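Nudix hydrolase DR_0079 (Deinococcus radiodurans, PDB 2O5F) hydrolyses nucleoside di- and triphosphates to monophosphates in a magnesium-dependent reaction, with a marked preference for CDP and CTP. Local coordinates at residues A[41-53]-A[129-142]. Residues are numbered along the deposited sequence; the frame is centred on the assembly and turned at random.
Sequences LRNSQGQLWIPRR and FNPNDISGGEWLTP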
ATOM      1  N   LEU A  41       8.806  -2.070   1.134  1.00 18.98           N
ATOM      2  CA  LEU A  41       9.921  -2.456   1.982  1.00 19.21           C
ATOM      3  C   LEU A  41      11.097  -2.546   1.009  1.00 19.90           C
ATOM      4  O   LEU A  41      11.075  -3.365   0.090  1.00 17.82           O
ATOM      5  CB  LEU A  41       9.649  -3.826   2.605  1.00 18.57           C
ATOM      6  CG  LEU A  41      10.764  -4.437   3.460  1.00 21.80           C
ATOM      7  CD1 LEU A  41      10.938  -3.614   4.731  1.00 20.88           C
ATOM      8  CD2 LEU A  41      10.409  -5.876   3.813  1.00 21.98           C
ATOM      9  N   ARG A  42      12.111  -1.703   1.186  1.00 19.84           N
ATOM     10  CA  ARG A  42      13.263  -1.734   0.287  1.00 20.51           C
ATOM     11  C   ARG A  42      14.555  -2.068   1.026  1.00 19.20           C
ATOM     12  O   ARG A  42      14.833  -1.517   2.093  1.00 20.65           O
ATOM     13  CB  ARG A  42      13.428  -0.391  -0.436  1.00 24.21           C
ATOM     14  CG  ARG A  42      14.552  -0.396  -1.469  1.00 30.13           C
ATOM     15  CD  ARG A  42      14.775   0.976  -2.082  1.00 35.23           C
ATOM     16  NE  ARG A  42      15.068   1.973  -1.056  1.00 41.08           N
ATOM     17  CZ  ARG A  42      15.406   3.233  -1.307  1.00 42.67           C
ATOM     18  NH1 ARG A  42      15.499   3.662  -2.560  1.00 45.25           N
ATOM     19  NH2 ARG A  42      15.646   4.069  -0.304  1.00 44.40           N
ATOM     20  N   ASN A  43      15.345  -2.971   0.456  1.00 19.87           N
ATOM     21  CA  ASN A  43      16.599  -3.357   1.085  1.00 19.09           C
ATOM     22  C   ASN A  43      17.768  -2.500   0.596  1.00 20.71           C
ATOM     23  O   ASN A  43      17.585  -1.554  -0.166  1.00 19.30           O
ATOM     24  CB  ASN A  43      16.891  -4.847   0.860  1.00 16.19           C
ATOM     25  CG  ASN A  43      17.065  -5.221  -0.610  1.00 16.48           C
ATOM     26  OD1 ASN A  43      17.334  -4.374  -1.461  1.00 18.92           O
ATOM     27  ND2 ASN A  43      16.929  -6.515  -0.906  1.00 20.75           N
ATOM     28  N   SER A  44      18.970  -2.842   1.044  1.00 22.14           N
ATOM     29  CA  SER A  44      20.161  -2.091   0.672  1.00 24.36           C
ATOM     30  C   SER A  44      20.600  -2.386  -0.757  1.00 26.13           C
ATOM     31  O   SER A  44      21.523  -1.760  -1.273  1.00 26.69           O
ATOM     32  CB  SER A  44      21.292  -2.412   1.649  1.00 20.64           C
ATOM     33  OG  SER A  44      21.491  -3.803   1.745  1.00 23.87           O
ATOM     34  N   GLN A  45      19.931  -3.343  -1.391  1.00 26.45           N
ATOM     35  CA  GLN A  45      20.234  -3.721  -2.764  1.00 26.72           C
ATOM     36  C   GLN A  45      19.327  -2.982  -3.748  1.00 27.76           C
ATOM     37  O   GLN A  45      19.442  -3.156  -4.957  1.00 27.88           O
ATOM     38  CB  GLN A  45      20.070  -5.237  -2.922  1.00 31.91           C
ATOM     39  CG  GLN A  45      21.192  -6.058  -2.284  1.00 35.54           C
ATOM     40  CD  GLN A  45      20.689  -7.340  -1.623  1.00 40.33           C
ATOM     41  OE1 GLN A  45      20.422  -7.372  -0.413  1.00 41.68           O
ATOM     42  NE2 GLN A  45      20.542  -8.398  -2.418  1.00 40.23           N
ATOM     43  N   GLY A  46      18.431  -2.152  -3.225  1.00 24.74           N
ATOM     44  CA  GLY A  46      17.524  -1.414  -4.084  1.00 25.84           C
ATOM     45  C   GLY A  46      16.352  -2.245  -4.585  1.00 25.35           C
ATOM     46  O   GLY A  46      15.697  -1.884  -5.562  1.00 26.24           O
ATOM     47  N   GLN A  47      16.090  -3.364  -3.919  1.00 23.95           N
ATOM     48  CA  GLN A  47      14.983  -4.241  -4.293  1.00 21.07           C
ATOM     49  C   GLN A  47      13.805  -4.005  -3.350  1.00 18.93           C
ATOM     50  O   GLN A  47      13.989  -3.618  -2.201  1.00 18.09           O
ATOM     51  CB  GLN A  47      15.420  -5.703  -4.198  1.00 21.14           C
ATOM     52  CG  GLN A  47      16.567  -6.072  -5.127  1.00 24.46           C
ATOM     53  CD  GLN A  47      17.151  -7.428  -4.795  1.00 25.92           C
ATOM     54  OE1 GLN A  47      17.472  -7.708  -3.638  1.00 26.09           O
ATOM     55  NE2 GLN A  47      17.305  -8.276  -5.804  1.00 31.62           N
ATOM     56  N   LEU A  48      12.597  -4.238  -3.847  1.00 17.56           N
ATOM     57  CA  LEU A  48      11.395  -4.071  -3.042  1.00 17.12           C
ATOM     58  C   LEU A  48      10.837  -5.465  -2.743  1.00 16.66           C
ATOM     59  O   LEU A  48      10.844  -6.333  -3.616  1.00 15.24           O
ATOM     60  CB  LEU A  48      10.358  -3.252  -3.822  1.00 18.27           C
ATOM     61  CG  LEU A  48      10.812  -1.921  -4.437  1.00 18.71           C
ATOM     62  CD1 LEU A  48       9.661  -1.323  -5.242  1.00 21.35           C
ATOM     63  CD2 LEU A  48      11.257  -0.946  -3.343  1.00 20.16           C
ATOM     64  N   TRP A  49      10.368  -5.704  -1.520  1.00 17.11           N
ATOM     65  CA  TRP A  49       9.821  -7.025  -1.220  1.00 17.86           C
ATOM     66  C   TRP A  49       8.377  -7.015  -1.691  1.00 17.98           C
ATOM     67  O   TRP A  49       7.523  -6.335  -1.119  1.00 17.27           O
ATOM     68  CB  TRP A  49       9.876  -7.342   0.270  1.00 17.96           C
ATOM     69  CG  TRP A  49       9.567  -8.790   0.564  1.00 20.57           C
ATOM     70  CD1 TRP A  49      10.390  -9.862   0.370  1.00 22.25           C
ATOM     71  CD2 TRP A  49       8.331  -9.321   1.068  1.00 21.67           C
ATOM     72  NE1 TRP A  49       9.743 -11.031   0.725  1.00 21.04           N
ATOM     73  CE2 TRP A  49       8.478 -10.725   1.151  1.00 20.11           C
ATOM     74  CE3 TRP A  49       7.112  -8.743   1.455  1.00 20.60           C
ATOM     75  CZ2 TRP A  49       7.454 -11.563   1.602  1.00 22.17           C
ATOM     76  CZ3 TRP A  49       6.087  -9.582   1.911  1.00 22.13           C
ATOM     77  CH2 TRP A  49       6.271 -10.976   1.976  1.00 21.90           C
ATOM     78  N   ILE A  50       8.109  -7.783  -2.736  1.00 16.83           N
ATOM     79  CA  ILE A  50       6.777  -7.815  -3.323  1.00 17.71           C
ATOM     80  C   ILE A  50       6.039  -9.105  -3.016  1.00 17.96           C
ATOM     81  O   ILE A  50       6.423 -10.180  -3.487  1.00 18.54           O
ATOM     82  CB  ILE A  50       6.872  -7.629  -4.858  1.00 17.32           C
ATOM     83  CG1 ILE A  50       7.586  -6.303  -5.175  1.00 18.03           C
ATOM     84  CG2 ILE A  50       5.479  -7.634  -5.468  1.00 17.31           C
ATOM     85  CD1 ILE A  50       6.886  -5.070  -4.587  1.00 17.70           C
ATOM     86  N   PRO A  51       4.963  -9.014  -2.220  1.00 17.31           N
ATOM     87  CA  PRO A  51       4.224 -10.232  -1.898  1.00 17.44           C
ATOM     88  C   PRO A  51       3.239 -10.602  -2.991  1.00 21.27           C
ATOM     89  O   PRO A  51       3.003  -9.834  -3.923  1.00 20.63           O
ATOM     90  CB  PRO A  51       3.520  -9.874  -0.599  1.00 15.50           C
ATOM     91  CG  PRO A  51       3.220  -8.416  -0.765  1.00 15.23           C
ATOM     92  CD  PRO A  51       4.492  -7.870  -1.416  1.00 16.27           C
ATOM     93  N   ARG A  52       2.680 -11.794  -2.855  1.00 23.12           N
ATOM     94  CA  ARG A  52       1.692 -12.306  -3.783  1.00 30.03           C
ATOM     95  C   ARG A  52       0.417 -12.382  -2.955  1.00 30.92           C
ATOM     96  O   ARG A  52       0.318 -13.192  -2.031  1.00 31.79           O
ATOM     97  CB  ARG A  52       2.106 -13.689  -4.273  1.00 29.15           C
ATOM     98  CG  ARG A  52       1.551 -14.033  -5.627  1.00 38.89           C
ATOM     99  CD  ARG A  52       2.096 -15.360  -6.111  1.00 42.09           C
ATOM    100  NE  ARG A  52       2.372 -15.309  -7.540  1.00 47.09           N
ATOM    101  CZ  ARG A  52       3.280 -14.514  -8.090  1.00 47.19           C
ATOM    102  NH1 ARG A  52       4.007 -13.706  -7.329  1.00 48.92           N
ATOM    103  NH2 ARG A  52       3.456 -14.522  -9.403  1.00 49.68           N
ATOM    104  N   ARG A  53      -0.521 -11.493  -3.278  1.00 35.15           N
ATOM    105  CA  ARG A  53      -1.818 -11.369  -2.611  1.00 38.24           C
ATOM    106  C   ARG A  53      -2.928 -11.275  -3.660  1.00 38.70           C
ATOM    107  O   ARG A  53      -3.627 -10.236  -3.674  1.00 40.75           O
ATOM    108  CB  ARG A  53      -1.859 -10.094  -1.769  1.00 39.84           C
ATOM    109  CG  ARG A  53      -0.827 -10.016  -0.671  1.00 43.62           C
ATOM    110  CD  ARG A  53      -0.747  -8.607  -0.114  1.00 44.82           C
ATOM    111  NE  ARG A  53       0.102  -8.546   1.072  1.00 49.07           N
ATOM    112  CZ  ARG A  53       0.580  -7.422   1.595  1.00 48.00           C
ATOM    113  NH1 ARG A  53       0.294  -6.255   1.036  1.00 49.32           N
ATOM    114  NH2 ARG A  53       1.343  -7.467   2.678  1.00 48.83           N
ATOM    115  N   PHE A 129       5.950 -12.855   7.119  1.00 21.99           N
ATOM    116  CA  PHE A 129       4.603 -12.467   6.729  1.00 21.64           C
ATOM    117  C   PHE A 129       3.485 -13.374   7.231  1.00 22.20           C
ATOM    118  O   PHE A 129       3.722 -14.514   7.619  1.00 21.48           O
ATOM    119  CB  PHE A 129       4.538 -12.345   5.201  1.00 19.79           C
ATOM    120  CG  PHE A 129       4.782 -13.641   4.472  1.00 21.99           C
ATOM    121  CD1 PHE A 129       3.737 -14.530   4.238  1.00 21.08           C
ATOM    122  CD2 PHE A 129       6.065 -13.981   4.036  1.00 22.04           C
ATOM    123  CE1 PHE A 129       3.961 -15.737   3.585  1.00 22.85           C
ATOM    124  CE2 PHE A 129       6.302 -15.183   3.382  1.00 24.65           C
ATOM    125  CZ  PHE A 129       5.246 -16.070   3.151  1.00 24.17           C
ATOM    126  N   ASN A 130       2.269 -12.834   7.229  1.00 23.42           N
ATOM    127  CA  ASN A 130       1.079 -13.569   7.653  1.00 25.73           C
ATOM    128  C   ASN A 130       0.566 -14.341   6.437  1.00 26.16           C
ATOM    129  O   ASN A 130       0.090 -13.747   5.462  1.00 24.95           O
ATOM    130  CB  ASN A 130       0.019 -12.588   8.168  1.00 27.12           C
ATOM    131  CG  ASN A 130      -1.316 -13.258   8.455  1.00 30.10           C
ATOM    132  OD1 ASN A 130      -1.411 -14.483   8.529  1.00 30.86           O
ATOM    133  ND2 ASN A 130      -2.357 -12.448   8.620  1.00 32.35           N
ATOM    134  N   PRO A 131       0.663 -15.680   6.480  1.00 28.10           N
ATOM    135  CA  PRO A 131       0.235 -16.586   5.408  1.00 28.31           C
ATOM    136  C   PRO A 131      -1.245 -16.560   5.063  1.00 29.71           C
ATOM    137  O   PRO A 131      -1.653 -17.120   4.043  1.00 30.25           O
ATOM    138  CB  PRO A 131       0.652 -17.960   5.926  1.00 30.07           C
ATOM    139  CG  PRO A 131       1.761 -17.663   6.881  1.00 31.95           C
ATOM    140  CD  PRO A 131       1.241 -16.449   7.595  1.00 28.44           C
ATOM    141  N   ASN A 132      -2.049 -15.935   5.910  1.00 29.35           N
ATOM    142  CA  ASN A 132      -3.482 -15.886   5.659  1.00 31.92           C
ATOM    143  C   ASN A 132      -3.823 -15.003   4.464  1.00 33.45           C
ATOM    144  O   ASN A 132      -4.839 -15.213   3.802  1.00 33.37           O
ATOM    145  CB  ASN A 132      -4.227 -15.393   6.903  1.00 31.47           C
ATOM    146  CG  ASN A 132      -5.733 -15.601   6.802  1.00 33.08           C
ATOM    147  OD1 ASN A 132      -6.197 -16.701   6.500  1.00 33.03           O
ATOM    148  ND2 ASN A 132      -6.500 -14.544   7.059  1.00 29.98           N
ATOM    149  N   ASP A 133      -2.981 -14.016   4.180  1.00 34.09           N
ATOM    150  CA  ASP A 133      -3.252 -13.134   3.053  1.00 34.80           C
ATOM    151  C   ASP A 133      -2.131 -13.142   2.014  1.00 30.95           C
ATOM    152  O   ASP A 133      -2.324 -12.712   0.877  1.00 29.95           O
ATOM    153  CB  ASP A 133      -3.489 -11.706   3.548  1.00 40.48           C
ATOM    154  CG  ASP A 133      -4.040 -10.799   2.465  1.00 45.89           C
ATOM    155  OD1 ASP A 133      -5.096 -11.138   1.887  1.00 49.16           O
ATOM    156  OD2 ASP A 133      -3.423  -9.745   2.195  1.00 50.38           O
ATOM    157  N   ILE A 134      -0.967 -13.648   2.407  1.00 27.17           N
ATOM    158  CA  ILE A 134       0.191 -13.698   1.520  1.00 24.60           C
ATOM    159  C   ILE A 134       0.700 -15.120   1.326  1.00 23.93           C
ATOM    160  O   ILE A 134       1.019 -15.806   2.294  1.00 22.57           O
ATOM    161  CB  ILE A 134       1.335 -12.836   2.089  1.00 25.90           C
ATOM    162  CG1 ILE A 134       0.871 -11.381   2.194  1.00 26.45           C
ATOM    163  CG2 ILE A 134       2.581 -12.979   1.225  1.00 23.62           C
ATOM    164  CD1 ILE A 134       1.886 -10.454   2.841  1.00 29.32           C
ATOM    165  N   SER A 135       0.796 -15.560   0.074  1.00 23.24           N
ATOM    166  CA  SER A 135       1.273 -16.911  -0.203  1.00 25.84           C
ATOM    167  C   SER A 135       2.796 -16.999  -0.236  1.00 25.03           C
ATOM    168  O   SER A 135       3.378 -18.071  -0.054  1.00 27.80           O
ATOM    169  CB  SER A 135       0.681 -17.424  -1.528  1.00 26.61           C
ATOM    170  OG  SER A 135       1.048 -16.614  -2.634  1.00 28.67           O
ATOM    171  N   GLY A 136       3.442 -15.861  -0.454  1.00 23.92           N
ATOM    172  CA  GLY A 136       4.891 -15.831  -0.515  1.00 22.10           C
ATOM    173  C   GLY A 136       5.307 -14.476  -1.047  1.00 21.93           C
ATOM    174  O   GLY A 136       4.451 -13.679  -1.410  1.00 19.74           O
ATOM    175  N   GLY A 137       6.606 -14.200  -1.089  1.00 19.59           N
ATOM    176  CA  GLY A 137       7.042 -12.913  -1.595  1.00 18.66           C
ATOM    177  C   GLY A 137       8.453 -13.002  -2.130  1.00 19.47           C
ATOM    178  O   GLY A 137       9.136 -13.997  -1.906  1.00 18.72           O
ATOM    179  N   GLU A 138       8.887 -11.978  -2.851  1.00 18.80           N
ATOM    180  CA  GLU A 138      10.236 -11.985  -3.374  1.00 19.52           C
ATOM    181  C   GLU A 138      10.815 -10.588  -3.516  1.00 19.63           C
ATOM    182  O   GLU A 138      10.091  -9.606  -3.705  1.00 16.43           O
ATOM    183  CB  GLU A 138      10.290 -12.747  -4.710  1.00 25.32           C
ATOM    184  CG  GLU A 138       9.397 -12.224  -5.818  1.00 27.26           C
ATOM    185  CD  GLU A 138       9.061 -13.290  -6.885  1.00 30.22           C
ATOM    186  OE1 GLU A 138       9.981 -13.940  -7.439  1.00 26.28           O
ATOM    187  OE2 GLU A 138       7.857 -13.467  -7.180  1.00 23.40           O
ATOM    188  N   TRP A 139      12.131 -10.500  -3.374  1.00 17.10           N
ATOM    189  CA  TRP A 139      12.806  -9.221  -3.521  1.00 19.87           C
ATOM    190  C   TRP A 139      12.974  -9.022  -5.020  1.00 21.08           C
ATOM    191  O   TRP A 139      13.545  -9.865  -5.714  1.00 22.07           O
ATOM    192  CB  TRP A 139      14.163  -9.245  -2.818  1.00 19.86           C
ATOM    193  CG  TRP A 139      14.045  -9.272  -1.316  1.00 17.79           C
ATOM    194  CD1 TRP A 139      14.123 -10.356  -0.511  1.00 18.64           C
ATOM    195  CD2 TRP A 139      13.833  -8.140  -0.457  1.00 19.00           C
ATOM    196  NE1 TRP A 139      13.976  -9.976   0.811  1.00 21.07           N
ATOM    197  CE2 TRP A 139      13.800  -8.621   0.867  1.00 19.52           C
ATOM    198  CE3 TRP A 139      13.671  -6.765  -0.686  1.00 19.53           C
ATOM    199  CZ2 TRP A 139      13.616  -7.776   1.969  1.00 18.06           C
ATOM    200  CZ3 TRP A 139      13.484  -5.922   0.408  1.00 17.77           C
ATOM    201  CH2 TRP A 139      13.461  -6.434   1.720  1.00 16.08           C
ATOM    202  N   LEU A 140      12.455  -7.915  -5.518  1.00 19.99           N
ATOM    203  CA  LEU A 140      12.525  -7.639  -6.936  1.00 21.99           C
ATOM    204  C   LEU A 140      12.905  -6.204  -7.192  1.00 22.09           C
ATOM    205  O   LEU A 140      12.548  -5.302  -6.432  1.00 21.52           O
ATOM    206  CB  LEU A 140      11.170  -7.892  -7.598  1.00 23.62           C
ATOM    207  CG  LEU A 140      10.530  -9.277  -7.556  1.00 24.78           C
ATOM    208  CD1 LEU A 140       9.113  -9.159  -8.097  1.00 22.58           C
ATOM    209  CD2 LEU A 140      11.345 -10.279  -8.373  1.00 25.03           C
ATOM    210  N   THR A 141      13.637  -5.998  -8.273  1.00 23.01           N
ATOM    211  CA  THR A 141      14.021  -4.658  -8.656  1.00 22.84           C
ATOM    212  C   THR A 141      12.779  -4.056  -9.301  1.00 22.64           C
ATOM    213  O   THR A 141      11.953  -4.775  -9.859  1.00 19.93           O
ATOM    214  CB  THR A 141      15.148  -4.682  -9.682  1.00 23.54           C
ATOM    215  OG1 THR A 141      14.675  -5.287 -10.894  1.00 21.54           O
ATOM    216  CG2 THR A 141      16.319  -5.482  -9.147  1.00 25.92           C
ATOM    217  N   PRO A 142      12.619  -2.733  -9.216  1.00 21.25           N
ATOM    218  CA  PRO A 142      11.447  -2.094  -9.823  1.00 22.79           C
ATOM    219  C   PRO A 142      11.346  -2.410 -11.314  1.00 21.58           C
ATOM    220  O   PRO A 142      10.251  -2.549 -11.854  1.00 19.98           O
ATOM    221  CB  PRO A 142      11.693  -0.618  -9.566  1.00 23.66           C
ATOM    222  CG  PRO A 142      12.375  -0.647  -8.217  1.00 24.08           C
ATOM    223  CD  PRO A 142      13.367  -1.778  -8.380  1.00 24.05           C
TER
HETATM  224  O   HOH W   1      11.012 -13.496   0.205  1.00 34.15           O
HETATM  225  O   HOH W   2       5.978 -12.472  -5.246  1.00 19.11           O
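Trp49 turns its indole away from its backbone N (chi1 -169°), while Trp139 sets CG opposite its carbonyl carbon (chi1 -70°), and the two rings meet edge to face on one side of a two-stranded pairing. The edge of Trp49 points at the face of Trp139, CD1 lying 3.6 Å from NE1 of Trp139, the planes 65° apart. Beside it, CB of Trp49 sits almost squarely over the six-membered ring of Trp139. The opposite face of that ring takes the Asn43 amide, nearly parallel to it, with ND2 3.3 Å from Trp139 CE3. Asn43 is well fixed for this: its ND2 gives a straight, in-plane bond to OE1 of Gln47, and its OD1 accepts Gln45 N, an Asx turn, and Gln47 N from opposite faces of the amide. Trp139 NE1 hydrogen-bonds to Thr126 OG1. Replacing Trp139 by an alanine would probably open a gap between Asn43 and Trp49 and leave Thr126 OG1 without its indole partner. Strands 48-52 and 136-140 pair antiparallel within the Nudix domain; the Asn43-Gly46 turn and the bond from Trp49 N to Leu41 O join them to strand 35-42, and helix 142-151 packs on Ile50 and Leu140 on the other face. Leu48 and Leu140 exchange two backbone bonds, Leu48 N to Leu140 O being 2.8 Å; Ile50 and Glu138 do the same. Gly137 runs close past the Trp49 ring, CA 3.5 Å from CZ2, where any CB would clash. Water 1 joins Trp49 NE1 (2.8 Å) to Gly137 O. Farther along, Trp49 CH2 touches Phe129 CD2 at 3.6 Å, and Ile134 CG2 packs on Pro51 CB at 3.7 Å. The Arg53 guanidinium lies over Pro51 CG and makes a weak, long ion pair with Glu89, an inferred magnesium ligand.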